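Long-range contacts in RNA polymerase II subunit A C-terminal domain phosphatase SSU72 (Homo sapiens, PDB 4H3K), which removes phosphate from serines and threonines of proteins, acting on the C-terminal domain of RNA polymerase II, and takes part in RNA processing and transcription termination: residues Arg27-Ser32 and Asp123-Ile128; Phe56-His61 and Glu116-Cys121; Thr80-Tyr85 and Arg107-Lys112. The protein carries 1 engineered substitution. All coordinates share one frame; numbering follows the deposited sequence.

Contact 1. Residues Arg27-Ser32 and Asp123-Ile128; sequences RVAVVS and DLFDLI. Engineered in segment 27-32: Ser32 (natural residue Cys). With PO4 (phosphate ion), chain F.
The methyl of Ala29 sits over the middle of the Phe125 ring, CB 3.5 Å from the ring centroid and 1° off its normal, a CH-pi contact in the buried part where parallel strands 27-32 and 127-130 pair. Beside it Ala29 N donates to Leu127 O (3.1 Å), and Val31 CG2 meets Ile128 CG2 at 3.7 Å. The partly exposed end is held by polar contacts instead. There Arg27 N points straight at Asp126 OD2 (2.8 Å, 177°), while Arg27 O accepts from Asp126 N (2.9 Å). A bend at chi3 (38°) brings Arg27 NE to Leu124 O at 3.0 Å. The Arg27 NH2 to Asp123 OD1 salt bridge is long, 3.7 Å, with no N-H aimed at the oxygen, and Asp123 is also paired with Arg54. An alanine at Arg27 would take away the guanidinium and is likely to leave Leu124 O without this donor. At the other strand end the engineered Ser32, naturally Cys, hydrogen-bonds through OG to a phosphate ion also held by Arg38 NE and the amides of Ser33, Ser34, Gln36 and Asn37; with the natural Cys this matches the CX5R P-loop of cysteine phosphatases, so the apolar-packed strand leads into an anion-binding loop.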
loop_
_atom_site.group_PDB
_atom_site.type_symbol
_atom_site.label_atom_id
_atom_site.label_comp_id
_atom_site.label_asym_id
_atom_site.label_seq_id
_atom_site.Cartn_x
_atom_site.Cartn_y
_atom_site.Cartn_z
ATOM N N ARG B 27 10.958 -5.533 -5.537
ATOM C CA ARG B 27 10.315 -6.761 -5.082
ATOM C C ARG B 27 9.051 -6.961 -5.886
ATOM O O ARG B 27 8.101 -6.167 -5.761
ATOM C CB ARG B 27 9.994 -6.670 -3.591
ATOM C CG ARG B 27 11.250 -6.583 -2.678
ATOM C CD ARG B 27 10.851 -6.893 -1.245
ATOM N NE ARG B 27 9.841 -7.955 -1.260
ATOM C CZ ARG B 27 10.107 -9.253 -1.160
ATOM N NH1 ARG B 27 11.359 -9.660 -0.993
ATOM N NH2 ARG B 27 9.124 -10.137 -1.215
ATOM N N VAL B 28 9.034 -8.007 -6.710
ATOM C CA VAL B 28 7.894 -8.258 -7.599
ATOM C C VAL B 28 7.142 -9.530 -7.211
ATOM O O VAL B 28 7.758 -10.506 -6.752
ATOM C CB VAL B 28 8.410 -8.412 -9.042
ATOM C CG1 VAL B 28 7.253 -8.689 -10.055
ATOM C CG2 VAL B 28 9.202 -7.190 -9.429
ATOM N N ALA B 29 5.827 -9.509 -7.396
ATOM C CA ALA B 29 4.983 -10.701 -7.379
ATOM C C ALA B 29 4.344 -10.815 -8.740
ATOM O O ALA B 29 3.911 -9.804 -9.308
ATOM C CB ALA B 29 3.905 -10.614 -6.311
ATOM N N VAL B 30 4.353 -12.026 -9.294
ATOM C CA VAL B 30 3.607 -12.303 -10.506
ATOM C C VAL B 30 2.504 -13.303 -10.179
ATOM O O VAL B 30 2.750 -14.309 -9.501
ATOM C CB VAL B 30 4.497 -12.849 -11.650
ATOM C CG1 VAL B 30 3.639 -12.956 -12.927
ATOM C CG2 VAL B 30 5.679 -11.916 -11.924
ATOM N N VAL B 31 1.286 -13.008 -10.659
ATOM C CA VAL B 31 0.079 -13.739 -10.251
ATOM C C VAL B 31 -0.710 -14.229 -11.480
ATOM O O VAL B 31 -1.018 -13.455 -12.397
ATOM C CB VAL B 31 -0.840 -12.843 -9.376
ATOM C CG1 VAL B 31 -1.916 -13.681 -8.687
ATOM C CG2 VAL B 31 -0.022 -12.080 -8.332
ATOM N N SER B 32 -1.023 -15.523 -11.514
ATOM C CA SER B 32 -1.905 -16.018 -12.558
ATOM C C SER B 32 -3.109 -16.660 -11.872
ATOM O O SER B 32 -3.447 -16.306 -10.724
ATOM C CB SER B 32 -1.172 -17.018 -13.474
ATOM O OG SER B 32 -0.712 -18.094 -12.681
ATOM N N ASP B 123 3.096 -11.189 2.355
ATOM C CA ASP B 123 4.359 -10.532 1.988
ATOM C C ASP B 123 4.124 -9.152 1.371
ATOM O O ASP B 123 3.049 -8.905 0.842
ATOM C CB ASP B 123 5.091 -11.400 0.974
ATOM C CG ASP B 123 6.536 -11.620 1.333
ATOM O OD1 ASP B 123 7.171 -10.666 1.827
ATOM O OD2 ASP B 123 7.025 -12.756 1.107
ATOM N N LEU B 124 5.120 -8.261 1.438
ATOM C CA LEU B 124 5.029 -6.950 0.779
ATOM C C LEU B 124 5.793 -6.903 -0.538
ATOM O O LEU B 124 6.910 -7.439 -0.642
ATOM C CB LEU B 124 5.523 -5.812 1.685
ATOM C CG LEU B 124 4.977 -5.728 3.121
ATOM C CD1 LEU B 124 5.552 -4.522 3.875
ATOM C CD2 LEU B 124 3.464 -5.672 3.103
ATOM N N PHE B 125 5.183 -6.265 -1.538
ATOM C CA PHE B 125 5.824 -6.029 -2.830
ATOM C C PHE B 125 5.797 -4.548 -3.220
ATOM O O PHE B 125 5.021 -3.749 -2.680
ATOM C CB PHE B 125 5.118 -6.879 -3.894
ATOM C CG PHE B 125 5.091 -8.324 -3.539
ATOM C CD1 PHE B 125 6.229 -9.108 -3.721
ATOM C CD2 PHE B 125 3.986 -8.876 -2.929
ATOM C CE1 PHE B 125 6.230 -10.443 -3.369
ATOM C CE2 PHE B 125 3.989 -10.227 -2.536
ATOM C CZ PHE B 125 5.115 -11.002 -2.766
ATOM N N ASP B 126 6.668 -4.203 -4.144
ATOM C CA ASP B 126 6.650 -2.904 -4.795
ATOM C C ASP B 126 5.665 -2.951 -5.948
ATOM O O ASP B 126 4.988 -1.961 -6.245
ATOM C CB ASP B 126 8.042 -2.591 -5.363
ATOM C CG ASP B 126 9.116 -2.492 -4.262
ATOM O OD1 ASP B 126 8.859 -1.835 -3.247
ATOM O OD2 ASP B 126 10.211 -3.042 -4.439
ATOM N N LEU B 127 5.621 -4.104 -6.621
ATOM C CA LEU B 127 4.907 -4.223 -7.895
ATOM C C LEU B 127 4.309 -5.597 -8.015
ATOM O O LEU B 127 4.999 -6.593 -7.788
ATOM C CB LEU B 127 5.853 -3.963 -9.071
ATOM C CG LEU B 127 5.293 -4.229 -10.474
ATOM C CD1 LEU B 127 4.116 -3.256 -10.755
ATOM C CD2 LEU B 127 6.389 -4.102 -11.536
ATOM N N ILE B 128 3.008 -5.645 -8.314
ATOM C CA ILE B 128 2.323 -6.918 -8.514
ATOM C C ILE B 128 1.854 -6.933 -9.954
ATOM O O ILE B 128 1.123 -6.046 -10.366
ATOM C CB ILE B 128 1.122 -7.118 -7.541
ATOM C CG1 ILE B 128 1.591 -7.052 -6.055
ATOM C CG2 ILE B 128 0.372 -8.420 -7.897
ATOM C CD1 ILE B 128 0.406 -6.966 -4.973
HETATM P P PO4 F . -1.759 -20.286 -14.958
HETATM O O1 PO4 F . -0.781 -20.390 -13.829
HETATM O O2 PO4 F . -2.095 -21.675 -15.524
HETATM O O3 PO4 F . -1.201 -19.463 -16.103
HETATM O O4 PO4 F . -3.048 -19.630 -14.552
#

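Contact 2. Residues Phe56-His61 and Glu116-Cys121; sequences FGTGTH and ERFQNC
Phe56 lays its ring against Phe118 in a T-shaped stack, the edge of Phe118 directed at the face of Phe56, with centroids 5.7 Å apart and planes at 90°. Phe118 CD1 is the leading atom, 4.0 Å from Phe56 CD2. Nearer the backbones the two CB atoms, of Phe56 and Phe118, touch at 3.8 Å. With Phe118 CG anti to the backbone N (chi1 -175°), the Phe118 ring extends alongside Thr58, whose CG2 rests on Phe118 CB and points the same way. Cys121 comes obliquely to the CE1-CZ side of Phe56: CB is 3.5 Å from Phe56 CE1, and SG lies 4.8 Å from the ring centroid, in a sulfur-aromatic contact. Glu116 CB closes in on Phe56 CD1, while its carboxylate reaches on to salt bridges with Lys112 and Arg54. Within this chain, strand 52-57 is an outermost strand of the central sheet, and residues 116-118 run along its edge away from strand 27-32, joined by a single bridge between Gly57 and Arg117. Gly57 N donates to Glu116 O (2.8 Å), and Phe118 N returns a nearly straight bond to Gly57 O (2.9 Å, 169°), the donor standing somewhat above the carbonyl plane. Beyond the bridge the loop turns into a short 3-10 segment, 118-120; just after it Cys121 N bonds back to Phe118 O, and the Cys121 side chain lies by the Phe56 ring. Helix 133-145 packs on Thr58 and Phe118: Thr58 OG1 is hydrogen-bonded to Gln138, and Phe118 touches Asp142. Phe56 also leans on Ala29 of strand 27-32 and Phe125 of the loop before strand 127-130, and Val31 touches both Thr58 and Phe118.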
loop_
_atom_site.group_PDB
_atom_site.type_symbol
_atom_site.label_atom_id
_atom_site.label_comp_id
_atom_site.label_asym_id
_atom_site.label_seq_id
_atom_site.Cartn_x
_atom_site.Cartn_y
_atom_site.Cartn_z
ATOM N N PHE B 56 2.106 -16.436 -7.470
ATOM C CA PHE B 56 0.875 -16.851 -6.805
ATOM C C PHE B 56 -0.186 -17.121 -7.838
ATOM O O PHE B 56 -0.040 -16.741 -9.002
ATOM C CB PHE B 56 0.349 -15.741 -5.859
ATOM C CG PHE B 56 1.335 -15.316 -4.817
ATOM C CD1 PHE B 56 1.448 -16.034 -3.631
ATOM C CD2 PHE B 56 2.166 -14.199 -5.034
ATOM C CE1 PHE B 56 2.366 -15.660 -2.658
ATOM C CE2 PHE B 56 3.083 -13.805 -4.085
ATOM C CZ PHE B 56 3.186 -14.531 -2.875
ATOM N N GLY B 57 -1.262 -17.765 -7.391
ATOM C CA GLY B 57 -2.485 -17.884 -8.183
ATOM C C GLY B 57 -3.672 -17.339 -7.381
ATOM O O GLY B 57 -3.681 -17.406 -6.162
ATOM N N THR B 58 -4.669 -16.787 -8.062
ATOM C CA THR B 58 -5.874 -16.321 -7.382
ATOM C C THR B 58 -7.067 -17.245 -7.542
ATOM O O THR B 58 -8.111 -16.996 -6.932
ATOM C CB THR B 58 -6.330 -14.961 -7.897
ATOM O OG1 THR B 58 -6.435 -15.023 -9.321
ATOM C CG2 THR B 58 -5.330 -13.858 -7.464
ATOM N N GLY B 59 -6.933 -18.292 -8.364
ATOM C CA GLY B 59 -8.051 -19.197 -8.615
ATOM C C GLY B 59 -8.507 -19.929 -7.358
ATOM O O GLY B 59 -7.737 -20.113 -6.396
ATOM N N THR B 60 -9.766 -20.361 -7.367
ATOM C CA THR B 60 -10.311 -21.189 -6.305
ATOM C C THR B 60 -9.589 -22.543 -6.206
ATOM O O THR B 60 -9.533 -23.161 -5.142
ATOM C CB THR B 60 -11.834 -21.393 -6.567
ATOM O OG1 THR B 60 -12.467 -20.082 -6.568
ATOM C CG2 THR B 60 -12.459 -22.195 -5.481
ATOM N N HIS B 61 -9.063 -23.006 -7.337
ATOM C CA HIS B 61 -8.407 -24.306 -7.434
ATOM C C HIS B 61 -7.406 -24.259 -8.588
ATOM O O HIS B 61 -7.380 -23.305 -9.366
ATOM C CB HIS B 61 -9.434 -25.411 -7.694
ATOM C CG HIS B 61 -10.316 -25.132 -8.872
ATOM N ND1 HIS B 61 -10.023 -25.577 -10.144
ATOM C CD2 HIS B 61 -11.459 -24.418 -8.977
ATOM C CE1 HIS B 61 -10.963 -25.170 -10.978
ATOM N NE2 HIS B 61 -11.840 -24.457 -10.296
ATOM N N GLU B 116 1.012 -21.491 -4.871
ATOM C CA GLU B 116 0.615 -20.696 -3.717
ATOM C C GLU B 116 -0.571 -19.781 -4.050
ATOM O O GLU B 116 -0.578 -19.145 -5.108
ATOM C CB GLU B 116 1.801 -19.861 -3.210
ATOM C CG GLU B 116 2.998 -20.735 -2.742
ATOM C CD GLU B 116 4.257 -19.927 -2.539
ATOM O OE1 GLU B 116 4.604 -19.686 -1.381
ATOM O OE2 GLU B 116 4.899 -19.514 -3.518
ATOM N N ARG B 117 -1.551 -19.743 -3.146
ATOM C CA ARG B 117 -2.686 -18.851 -3.257
ATOM C C ARG B 117 -2.305 -17.448 -2.798
ATOM O O ARG B 117 -1.844 -17.261 -1.651
ATOM C CB ARG B 117 -3.852 -19.304 -2.384
ATOM C CG ARG B 117 -4.453 -20.638 -2.769
ATOM C CD ARG B 117 -5.795 -20.956 -2.037
ATOM N NE ARG B 117 -6.741 -19.839 -1.836
ATOM C CZ ARG B 117 -7.469 -19.238 -2.781
ATOM N NH1 ARG B 117 -7.353 -19.588 -4.048
ATOM N NH2 ARG B 117 -8.320 -18.278 -2.446
ATOM N N PHE B 118 -2.526 -16.471 -3.671
ATOM C CA PHE B 118 -2.300 -15.061 -3.325
ATOM C C PHE B 118 -3.045 -14.630 -2.045
ATOM O O PHE B 118 -2.504 -13.928 -1.183
ATOM C CB PHE B 118 -2.769 -14.166 -4.475
ATOM C CG PHE B 118 -2.461 -12.716 -4.264
ATOM C CD1 PHE B 118 -1.234 -12.189 -4.665
ATOM C CD2 PHE B 118 -3.403 -11.872 -3.688
ATOM C CE1 PHE B 118 -0.947 -10.830 -4.462
ATOM C CE2 PHE B 118 -3.138 -10.530 -3.493
ATOM C CZ PHE B 118 -1.899 -10.002 -3.873
ATOM N N GLN B 119 -4.302 -15.033 -1.953
ATOM C CA GLN B 119 -5.150 -14.600 -0.843
ATOM C C GLN B 119 -4.632 -15.113 0.508
ATOM O O GLN B 119 -5.054 -14.613 1.551
ATOM C CB GLN B 119 -6.614 -14.994 -1.079
ATOM C CG GLN B 119 -7.244 -14.341 -2.312
ATOM C CD GLN B 119 -7.138 -15.143 -3.628
ATOM O OE1 GLN B 119 -8.014 -15.025 -4.466
ATOM N NE2 GLN B 119 -6.081 -15.933 -3.805
ATOM N N ASN B 120 -3.706 -16.079 0.487
ATOM C CA ASN B 120 -3.131 -16.642 1.735
ATOM C C ASN B 120 -1.838 -16.027 2.180
ATOM O O ASN B 120 -1.415 -16.254 3.312
ATOM C CB ASN B 120 -2.874 -18.147 1.629
ATOM C CG ASN B 120 -4.133 -18.941 1.471
ATOM O OD1 ASN B 120 -5.216 -18.530 1.916
ATOM N ND2 ASN B 120 -4.011 -20.089 0.813
ATOM N N CYS B 121 -1.182 -15.289 1.298
ATOM C CA CYS B 121 0.122 -14.727 1.643
ATOM C C CYS B 121 0.011 -13.318 2.206
ATOM O O CYS B 121 -0.965 -12.611 1.943
ATOM C CB CYS B 121 1.071 -14.739 0.442
ATOM S SG CYS B 121 2.804 -14.440 0.887
#

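Contact 3. Residues Thr80-Tyr85 and Arg107-Lys112; sequences TYDQMY and RNKRIK
The first turn of helix 81-98 comes close to the final turn of helix 101-109 and the residues after it, the CA atoms of Tyr81 and Lys109 being 5.7 Å apart. Tyr81 fills the space between the two. Its CG stands anti to its carbonyl carbon (chi1 -66°), which sends the ring across Asn108, and Asn108 CB sits over the ring centre, 3.4 Å from the centroid and 7° off the normal, a CH-pi contact. The Asn108 amide is turned well away from parallel with the ring, at 57°, and its ND2 approaches Tyr81 CE1 at 3.5 Å. At the ring edge, in its plane, Lys112 O faces Tyr81 CD2 at 3.2 Å, and the extended Lys112 chain runs past the phenol to bring CE 3.5 Å from Tyr81 OH. On the outer flank Asp82 and Lys109 lie side by side: the Lys109 methylenes graze the carboxylate, but NZ stops 4.3 Å from Asp82 OD1, beyond a salt bridge. The Asn108 amide is held in its rotation by Arg107, which grips OD1 side-on with NE at 2.7 Å and NH2 at 2.9 Å, the oxygen in the guanidinium plane. That leaves ND2 directed to Gln36 O, while Tyr81 OH is hydrogen-bonded to Asn35 O. Lys112 NZ goes to Glu116 and Ser55, and Arg107 is itself tied to Glu41. Asn35 and Gln36 belong to the loop that carries the bound phosphate, so this meeting of two helix ends is consistent with second-shell support of a phosphate-binding P-loop, Tyr81 OH and Asn108 ND2 each hydrogen-bonded to one of its carbonyls.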
loop_
_atom_site.group_PDB
_atom_site.type_symbol
_atom_site.label_atom_id
_atom_site.label_comp_id
_atom_site.label_asym_id
_atom_site.label_seq_id
_atom_site.Cartn_x
_atom_site.Cartn_y
_atom_site.Cartn_z
ATOM N N THR B 80 1.175 -30.777 -4.152
ATOM C CA THR B 80 2.536 -30.545 -4.627
ATOM C C THR B 80 2.651 -30.698 -6.157
ATOM O O THR B 80 1.891 -31.464 -6.769
ATOM C CB THR B 80 3.449 -31.535 -3.820
ATOM O OG1 THR B 80 4.168 -30.807 -2.823
ATOM C CG2 THR B 80 4.396 -32.296 -4.654
ATOM N N TYR B 81 3.548 -29.937 -6.785
ATOM C CA TYR B 81 3.811 -30.117 -8.219
ATOM C C TYR B 81 4.218 -31.563 -8.526
ATOM O O TYR B 81 3.831 -32.143 -9.552
ATOM C CB TYR B 81 4.911 -29.177 -8.711
ATOM C CG TYR B 81 4.560 -27.687 -8.659
ATOM C CD1 TYR B 81 3.546 -27.153 -9.457
ATOM C CD2 TYR B 81 5.274 -26.817 -7.832
ATOM C CE1 TYR B 81 3.236 -25.765 -9.426
ATOM C CE2 TYR B 81 4.980 -25.435 -7.788
ATOM C CZ TYR B 81 3.963 -24.924 -8.586
ATOM O OH TYR B 81 3.702 -23.578 -8.541
ATOM N N ASP B 82 5.025 -32.118 -7.632
ATOM C CA ASP B 82 5.465 -33.514 -7.722
ATOM C C ASP B 82 4.286 -34.491 -7.649
ATOM O O ASP B 82 4.234 -35.449 -8.416
ATOM C CB ASP B 82 6.486 -33.795 -6.623
ATOM C CG ASP B 82 7.212 -35.085 -6.833
ATOM O OD1 ASP B 82 8.007 -35.155 -7.787
ATOM O OD2 ASP B 82 6.957 -36.029 -6.059
ATOM N N GLN B 83 3.330 -34.249 -6.756
ATOM C CA GLN B 83 2.124 -35.092 -6.706
ATOM C C GLN B 83 1.343 -35.000 -8.021
ATOM O O GLN B 83 0.904 -36.014 -8.545
ATOM C CB GLN B 83 1.243 -34.777 -5.485
ATOM C CG GLN B 83 1.909 -35.153 -4.172
ATOM C CD GLN B 83 1.198 -34.607 -2.947
ATOM O OE1 GLN B 83 0.884 -33.427 -2.865
ATOM N NE2 GLN B 83 0.950 -35.478 -1.974
ATOM N N MET B 84 1.235 -33.795 -8.586
ATOM C CA MET B 84 0.556 -33.602 -9.875
ATOM C C MET B 84 1.276 -34.329 -10.997
ATOM O O MET B 84 0.641 -34.940 -11.870
ATOM C CB MET B 84 0.425 -32.114 -10.230
ATOM C CG MET B 84 -0.541 -31.364 -9.367
ATOM S SD MET B 84 -0.392 -29.588 -9.651
ATOM C CE MET B 84 -0.878 -29.003 -8.031
ATOM N N TYR B 85 2.600 -34.250 -10.961
ATOM C CA TYR B 85 3.457 -34.927 -11.923
ATOM C C TYR B 85 3.160 -36.427 -11.912
ATOM O O TYR B 85 2.858 -37.011 -12.955
ATOM C CB TYR B 85 4.926 -34.669 -11.593
ATOM C CG TYR B 85 5.898 -35.205 -12.616
ATOM C CD1 TYR B 85 6.312 -36.535 -12.585
ATOM C CD2 TYR B 85 6.414 -34.372 -13.615
ATOM C CE1 TYR B 85 7.208 -37.029 -13.525
ATOM C CE2 TYR B 85 7.300 -34.858 -14.563
ATOM C CZ TYR B 85 7.695 -36.187 -14.508
ATOM O OH TYR B 85 8.580 -36.661 -15.444
ATOM N N ARG B 107 9.692 -28.295 -14.214
ATOM C CA ARG B 107 10.241 -26.921 -14.088
ATOM C C ARG B 107 9.750 -26.267 -12.773
ATOM O O ARG B 107 10.538 -25.654 -12.018
ATOM C CB ARG B 107 9.832 -26.080 -15.315
ATOM C CG ARG B 107 10.454 -24.696 -15.461
ATOM C CD ARG B 107 9.798 -23.614 -14.556
ATOM N NE ARG B 107 8.340 -23.531 -14.672
ATOM C CZ ARG B 107 7.681 -23.097 -15.742
ATOM N NH1 ARG B 107 8.342 -22.667 -16.818
ATOM N NH2 ARG B 107 6.356 -23.071 -15.725
ATOM N N ASN B 108 8.450 -26.422 -12.501
ATOM C CA ASN B 108 7.813 -25.788 -11.354
ATOM C C ASN B 108 8.406 -26.302 -10.055
ATOM O O ASN B 108 8.728 -25.524 -9.156
ATOM C CB ASN B 108 6.275 -25.989 -11.383
ATOM C CG ASN B 108 5.583 -25.162 -12.484
ATOM O OD1 ASN B 108 6.212 -24.336 -13.128
ATOM N ND2 ASN B 108 4.287 -25.413 -12.712
ATOM N N LYS B 109 8.564 -27.621 -9.984
ATOM C CA LYS B 109 9.124 -28.272 -8.809
ATOM C C LYS B 109 10.504 -27.724 -8.451
ATOM O O LYS B 109 10.833 -27.567 -7.275
ATOM C CB LYS B 109 9.212 -29.793 -9.009
ATOM C CG LYS B 109 9.161 -30.543 -7.677
ATOM C CD LYS B 109 9.941 -31.845 -7.702
ATOM C CE LYS B 109 10.295 -32.260 -6.273
ATOM N NZ LYS B 109 11.509 -33.132 -6.253
ATOM N N ARG B 110 11.297 -27.436 -9.472
ATOM C CA ARG B 110 12.637 -26.888 -9.297
ATOM C C ARG B 110 12.623 -25.466 -8.785
ATOM O O ARG B 110 13.662 -24.955 -8.393
ATOM C CB ARG B 110 13.397 -26.951 -10.616
ATOM C CG ARG B 110 13.833 -28.373 -10.931
ATOM C CD ARG B 110 14.269 -28.565 -12.372
ATOM N NE ARG B 110 14.123 -29.974 -12.775
ATOM C CZ ARG B 110 14.889 -30.980 -12.336
ATOM N NH1 ARG B 110 15.868 -30.763 -11.467
ATOM N NH2 ARG B 110 14.674 -32.218 -12.766
ATOM N N ILE B 111 11.452 -24.821 -8.783
ATOM C CA ILE B 111 11.355 -23.472 -8.225
ATOM C C ILE B 111 10.875 -23.489 -6.768
ATOM O O ILE B 111 11.424 -22.788 -5.904
ATOM C CB ILE B 111 10.447 -22.559 -9.084
ATOM C CG1 ILE B 111 11.124 -22.261 -10.434
ATOM C CG2 ILE B 111 10.109 -21.266 -8.297
ATOM C CD1 ILE B 111 10.185 -21.642 -11.497
ATOM N N LYS B 112 9.834 -24.277 -6.508
ATOM C CA LYS B 112 9.207 -24.313 -5.203
ATOM C C LYS B 112 8.306 -25.537 -5.141
ATOM O O LYS B 112 7.946 -26.084 -6.174
ATOM C CB LYS B 112 8.413 -23.014 -4.950
ATOM C CG LYS B 112 7.202 -22.844 -5.848
ATOM C CD LYS B 112 6.610 -21.437 -5.681
ATOM C CE LYS B 112 5.252 -21.331 -6.340
ATOM N NZ LYS B 112 4.631 -19.955 -6.130
#

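Overall arrangement
The contacts nest along the chain: contact 3 lies inside the loop closed by contact 2, which lies inside that closed by contact 1. Contacts 1 and 2, with centres 13 Å apart, share the central sheet and touch, Ser32 N and O facing Phe56 O and Thr58 N at 3.0 Å each, probably hydrogen bonds joining the end of strand 27-32 to the end of strand 52-57 and the residue after it. Contact 3 stands off the sheet, centred about 21 Å from contact 1 and 16 Å from contact 2, where helices 81-98 and 101-109 meet; its second segment leads on to contact 2. The phosphate loop after Ser32 is thus reached from the sheet by contact 1 and from the helices by contact 3.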